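Putative uncharacterized protein (Sulfolobus turreted icosahedral virus, PDB 4IL7) is a capsid structural protein that probably helps build the pentons of the virus, represented here by its C-terminal domain with a partial jelly-roll fold. Local coordinates at residues G97-S102 / I114-G119; F125-G130 / T143-T148. The protein carries 1 engineered substitution. All coordinates share one frame; numbering follows the deposited sequence. Where two conformers were deposited one is given.

Interaction 1: G97-S102 / I114-G119; sequences GYLIIS and ITLTIG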
loop_
_atom_site.group_PDB
_atom_site.type_symbol
_atom_site.label_atom_id
_atom_site.label_comp_id
_atom_site.label_asym_id
_atom_site.label_seq_id
_atom_site.Cartn_x
_atom_site.Cartn_y
_atom_site.Cartn_z
ATOM N N GLY A 97 1.458 5.513 12.258
ATOM C CA GLY A 97 0.654 4.309 12.491
ATOM C C GLY A 97 1.115 3.173 11.603
ATOM O O GLY A 97 2.282 3.093 11.255
ATOM N N TYR A 98 0.183 2.290 11.247
ATOM C CA TYR A 98 0.447 1.157 10.383
ATOM C C TYR A 98 -0.319 1.327 9.078
ATOM O O TYR A 98 -1.555 1.401 9.049
ATOM C CB TYR A 98 0.060 -0.155 11.044
ATOM C CG TYR A 98 0.855 -0.411 12.267
ATOM C CD1 TYR A 98 2.102 -0.998 12.178
ATOM C CD2 TYR A 98 0.394 0.012 13.498
ATOM C CE1 TYR A 98 2.871 -1.198 13.313
ATOM C CE2 TYR A 98 1.140 -0.170 14.635
ATOM C CZ TYR A 98 2.390 -0.772 14.545
ATOM O OH TYR A 98 3.142 -0.975 15.677
ATOM N N LEU A 99 0.429 1.362 7.994
ATOM C CA LEU A 99 -0.134 1.303 6.659
ATOM C C LEU A 99 -0.547 -0.125 6.358
ATOM O O LEU A 99 0.237 -1.096 6.470
ATOM C CB LEU A 99 0.874 1.734 5.637
ATOM C CG LEU A 99 0.379 1.814 4.194
ATOM C CD1 LEU A 99 -0.667 2.892 4.027
ATOM C CD2 LEU A 99 1.538 2.063 3.244
ATOM N N ILE A 100 -1.817 -0.273 5.985
ATOM C CA ILE A 100 -2.352 -1.560 5.605
ATOM C C ILE A 100 -2.690 -1.559 4.123
ATOM O O ILE A 100 -3.462 -0.734 3.652
ATOM C CB ILE A 100 -3.622 -1.941 6.418
ATOM C CG1 ILE A 100 -3.398 -1.799 7.915
ATOM C CG2 ILE A 100 -4.105 -3.310 6.022
ATOM C CD1 ILE A 100 -2.396 -2.754 8.453
ATOM N N ILE A 101 -2.141 -2.526 3.402
ATOM C CA ILE A 101 -2.407 -2.744 1.998
ATOM C C ILE A 101 -3.038 -4.094 1.911
ATOM O O ILE A 101 -2.401 -5.122 2.206
ATOM C CB ILE A 101 -1.145 -2.676 1.128
ATOM C CG1 ILE A 101 -0.363 -1.341 1.339
ATOM C CG2 ILE A 101 -1.547 -2.828 -0.336
ATOM C CD1 ILE A 101 0.858 -1.582 2.124
ATOM N N SER A 102 -4.318 -4.123 1.576
ATOM C CA SER A 102 -5.064 -5.396 1.429
ATOM C C SER A 102 -5.262 -5.674 -0.041
ATOM O O SER A 102 -5.975 -4.943 -0.724
ATOM C CB SER A 102 -6.410 -5.290 2.141
ATOM O OG SER A 102 -7.141 -6.483 2.008
ATOM N N ILE A 114 5.378 -2.467 -3.479
ATOM C CA ILE A 114 5.019 -1.065 -3.184
ATOM C C ILE A 114 6.267 -0.321 -2.817
ATOM O O ILE A 114 7.149 -0.829 -2.158
ATOM C CB ILE A 114 3.912 -0.951 -2.080
ATOM C CG1 ILE A 114 3.324 0.443 -1.954
ATOM C CG2 ILE A 114 4.396 -1.527 -0.778
ATOM C CD1 ILE A 114 2.076 0.520 -1.043
ATOM N N THR A 115 6.318 0.973 -3.199
ATOM C CA THR A 115 7.397 1.862 -2.855
ATOM C C THR A 115 6.908 3.007 -2.046
ATOM O O THR A 115 5.882 3.642 -2.411
ATOM C CB THR A 115 8.082 2.405 -4.102
ATOM O OG1 THR A 115 8.534 1.320 -4.905
ATOM C CG2 THR A 115 9.271 3.304 -3.790
ATOM N N LEU A 116 7.542 3.298 -0.938
ATOM C CA LEU A 116 7.256 4.385 -0.035
ATOM C C LEU A 116 8.408 5.331 0.077
ATOM O O LEU A 116 9.581 4.872 0.051
ATOM C CB LEU A 116 6.953 3.891 1.374
ATOM C CG LEU A 116 5.863 2.826 1.543
ATOM C CD1 LEU A 116 5.627 2.461 2.989
ATOM C CD2 LEU A 116 4.550 3.248 0.931
ATOM N N THR A 117 8.191 6.606 0.278
ATOM C CA THR A 117 9.245 7.566 0.506
ATOM C C THR A 117 8.941 8.389 1.719
ATOM O O THR A 117 7.806 8.824 1.898
ATOM C CB THR A 117 9.487 8.405 -0.740
ATOM O OG1 THR A 117 8.419 9.362 -0.944
ATOM C CG2 THR A 117 9.691 7.638 -1.938
ATOM N N ILE A 118 9.926 8.645 2.567
ATOM C CA ILE A 118 9.755 9.501 3.724
ATOM C C ILE A 118 11.023 10.323 3.776
ATOM O O ILE A 118 12.148 9.788 3.874
ATOM C CB ILE A 118 9.488 8.703 5.025
ATOM C CG1 ILE A 118 9.416 9.617 6.240
ATOM C CG2 ILE A 118 10.493 7.594 5.312
ATOM C CD1 ILE A 118 8.264 10.619 6.225
ATOM N N GLY A 119 10.930 11.628 3.673
ATOM C CA GLY A 119 12.104 12.473 3.691
ATOM C C GLY A 119 13.051 12.066 2.570
ATOM O O GLY A 119 12.690 11.992 1.427
#
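No ring or amide enters the meeting of Leu99 and Ile101 with Leu116 and Ile114; branched aliphatic ends fill the gap between the two antiparallel sheets of a partial jelly-roll sandwich. Strand 97-104 belongs to one sheet and strand 110-118 to the other, and their backbones stay far apart, with the CA atoms of Leu99 and Leu116 separated by 10.4 Å. Four buried side chains span that distance in two pairs, each meeting tip to tip. Leu99 holds CG opposite its own amide nitrogen (chi1 -176°), which carries CD2 out to the forked end of Leu116, 4.0 Å from CD2 and 4.1 Å from CD1 of that residue. Two residues along each strand, Ile114 sends its CG1-CD1 arm across to Ile101. Each sheet also covers its own members of the cluster: Ile101 packs on Ile134, Leu99 on Ile155 and Ile114 on Ile142, while Met145, an engineered residue, touches Ile101 from the opposing sheet. In Ile101 the outer torsion, chi2 106°, swings CD1 round so that it and CG1 both lie against one methyl: Ile114 CD1 rests 3.9 Å from Ile101 CG1 and 4.0 Å from Ile101 CD1.

Interaction 2: F125-G130 / T143-T148; sequences FNLQTG and TNMTLT. Engineered in segment 143-148: Met145 (natural residue Leu).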
loop_
_atom_site.group_PDB
_atom_site.type_symbol
_atom_site.label_atom_id
_atom_site.label_comp_id
_atom_site.label_asym_id
_atom_site.label_seq_id
_atom_site.Cartn_x
_atom_site.Cartn_y
_atom_site.Cartn_z
ATOM N N PHE A 125 8.875 -2.657 -0.752
ATOM C CA PHE A 125 8.340 -3.811 -0.002
ATOM C C PHE A 125 7.652 -4.794 -0.946
ATOM O O PHE A 125 6.879 -4.435 -1.813
ATOM C CB PHE A 125 7.302 -3.352 1.027
ATOM C CG PHE A 125 7.854 -2.428 2.040
ATOM C CD1 PHE A 125 7.829 -1.047 1.838
ATOM C CD2 PHE A 125 8.427 -2.898 3.213
ATOM C CE1 PHE A 125 8.334 -0.180 2.757
ATOM C CE2 PHE A 125 8.937 -2.001 4.172
ATOM C CZ PHE A 125 8.874 -0.658 3.895
ATOM N N ASN A 126 7.879 -6.061 -0.674
ATOM C CA ASN A 126 7.090 -7.161 -1.237
ATOM C C ASN A 126 5.649 -7.104 -0.686
ATOM O O ASN A 126 5.414 -6.844 0.444
ATOM C CB ASN A 126 7.716 -8.484 -0.812
ATOM C CG ASN A 126 7.104 -9.610 -1.550
ATOM O OD1 ASN A 126 7.315 -9.760 -2.717
ATOM N ND2 ASN A 126 6.374 -10.413 -0.822
ATOM N N LEU A 127 4.748 -7.356 -1.639
ATOM C CA LEU A 127 3.315 -7.534 -1.296
ATOM C C LEU A 127 2.907 -8.974 -1.582
ATOM O O LEU A 127 3.296 -9.565 -2.543
ATOM C CB LEU A 127 2.425 -6.637 -2.120
ATOM C CG LEU A 127 2.614 -5.143 -1.881
ATOM C CD1 LEU A 127 1.792 -4.358 -2.894
ATOM C CD2 LEU A 127 2.253 -4.763 -0.488
ATOM N N GLN A 128 2.062 -9.454 -0.655
ATOM C CA GLN A 128 1.359 -10.735 -0.800
ATOM C C GLN A 128 -0.147 -10.394 -0.841
ATOM O O GLN A 128 -0.609 -9.381 -0.383
ATOM C CB GLN A 128 1.723 -11.722 0.339
ATOM C CG GLN A 128 3.206 -11.975 0.411
ATOM C CD GLN A 128 3.598 -13.039 1.356
ATOM O OE1 GLN A 128 3.118 -13.082 2.468
ATOM N NE2 GLN A 128 4.512 -13.899 0.931
ATOM N N THR A 129 -0.913 -11.415 -1.253
ATOM C CA THR A 129 -2.341 -11.303 -1.101
ATOM C C THR A 129 -2.702 -11.258 0.363
ATOM O O THR A 129 -1.985 -11.807 1.225
ATOM C CB THR A 129 -3.086 -12.435 -1.794
ATOM O OG1 THR A 129 -2.736 -13.697 -1.214
ATOM C CG2 THR A 129 -2.824 -12.432 -3.251
ATOM N N GLY A 130 -3.875 -10.679 0.642
ATOM C CA GLY A 130 -4.279 -10.438 1.985
ATOM C C GLY A 130 -3.705 -9.144 2.554
ATOM O O GLY A 130 -3.425 -8.229 1.801
ATOM N N THR A 143 4.550 6.111 -3.457
ATOM C CA THR A 143 4.888 6.579 -4.797
ATOM C C THR A 143 4.590 5.608 -5.929
ATOM O O THR A 143 4.427 6.009 -7.053
ATOM C CB THR A 143 6.370 7.003 -4.846
ATOM O OG1 THR A 143 7.126 5.818 -4.526
ATOM C CG2 THR A 143 6.613 8.010 -3.726
ATOM N N ASN A 144 4.573 4.311 -5.660
ATOM C CA ASN A 144 4.312 3.337 -6.729
ATOM C C ASN A 144 3.768 2.058 -6.101
ATOM O O ASN A 144 4.164 1.707 -4.990
ATOM C CB ASN A 144 5.568 2.953 -7.559
ATOM C CG ASN A 144 5.297 1.867 -8.640
ATOM O OD1 ASN A 144 5.416 0.633 -8.366
ATOM N ND2 ASN A 144 4.902 2.281 -9.822
ATOM N N MET A 145 2.933 1.381 -6.858
ATOM C CA MET A 145 2.646 -0.000 -6.562
ATOM C C MET A 145 2.522 -0.722 -7.921
ATOM O O MET A 145 1.942 -0.183 -8.894
ATOM C CB MET A 145 1.397 -0.118 -5.616
ATOM C CG MET A 145 0.753 -1.593 -5.750
ATOM S SD MET A 145 -0.916 -1.789 -5.071
ATOM C CE MET A 145 -0.606 -1.081 -3.409
ATOM N N THR A 146 3.061 -1.931 -8.014
ATOM C CA THR A 146 2.999 -2.743 -9.239
ATOM C C THR A 146 2.629 -4.153 -8.853
ATOM O O THR A 146 3.374 -4.771 -8.095
ATOM C CB THR A 146 4.288 -2.675 -10.032
ATOM O OG1 THR A 146 4.645 -1.310 -10.280
ATOM C CG2 THR A 146 4.240 -3.406 -11.336
ATOM N N LEU A 147 1.517 -4.659 -9.350
ATOM C CA LEU A 147 1.033 -6.004 -9.121
ATOM C C LEU A 147 1.241 -6.856 -10.335
ATOM O O LEU A 147 1.199 -6.338 -11.469
ATOM C CB LEU A 147 -0.415 -6.059 -8.660
ATOM C CG LEU A 147 -0.823 -5.155 -7.517
ATOM C CD1 LEU A 147 -2.263 -5.350 -7.176
ATOM C CD2 LEU A 147 0.049 -5.342 -6.275
ATOM N N THR A 148 1.369 -8.171 -10.087
ATOM C CA THR A 148 1.578 -9.101 -11.206
ATOM C C THR A 148 0.289 -9.603 -11.828
ATOM O O THR A 148 0.312 -10.218 -12.901
ATOM C CB THR A 148 2.485 -10.265 -10.774
ATOM O OG1 THR A 148 1.885 -10.938 -9.652
ATOM C CG2 THR A 148 3.863 -9.741 -10.423
#
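Leu127 meets Leu147 and Met145 on the core side of one sheet of the jelly-roll-like sandwich, across a strand that separates them: strand 110-118 runs between 121-128, at the sheet's outer limit in this chain, and 141-147. The contact is therefore between next-but-one strands of the same sheet, with the CA atoms of Leu127 and Leu147 8.3 Å apart.

The apolar part depends on one methyl. The CB of Leu127 is directed toward the other strand, and its CD1 comes within 3.9 Å of Leu147 CD2 as the two leucines pass at a slant. Met145, engineered in place of a natural leucine, crosses Leu127 at about a right angle. It was modelled in two conformers; in the one described, the bend at chi3 (-51°) turns CE back to 4.1 Å from Leu127 CD1, the same distance at which Met145 CG lies. Ile101 and Ile103 from the opposing sheet pack on Met145, and Ile153 touches both Met145 and Leu147, so the cluster faces the sandwich interior.

Backbone bonds tie Leu127 to Ile111 and Gly112 of the intervening strand. On the other flank of that strand, a classic beta bulge sets Thr143 and Asn144 together opposite the single residue Thr115.

Polar side chains mark the outward side. Asn126 ND2 and Gln128 NE2 both donate to Asn110 OD1, gathering two alternate residues of the strand onto one amide oxygen. Asn144 and Thr146, likewise alternate and exposed, are joined along their own strand. In the Asn144 conformer described, Thr146 OG1 donates to Asn144 OD1 over 2.8 Å, approaching in the carbonyl plane on a lone pair at a C=O...O angle of 120°.

In the fold
Interaction 1 fastens one sheet of the sandwich to the other, whereas interaction 2 joins next-but-one strands within one of those sheets. Their centres lie about 11 Å apart, and strand 110-118 connects them: it supplies segment 114-119 and has the two strands of interaction 2 as its neighbours. Two probable backbone hydrogen bonds make the link on its two flanks, Ile114 O with Phe125 N at 2.9 Å and, in the Asn144 conformer described, Thr115 N with Asn144 O at 2.9 Å. Interactions 1 and 2 also meet in the hydrophobic interior of this capsid domain, where Ile101 of the first touches the engineered Met145 of the second across the sandwich.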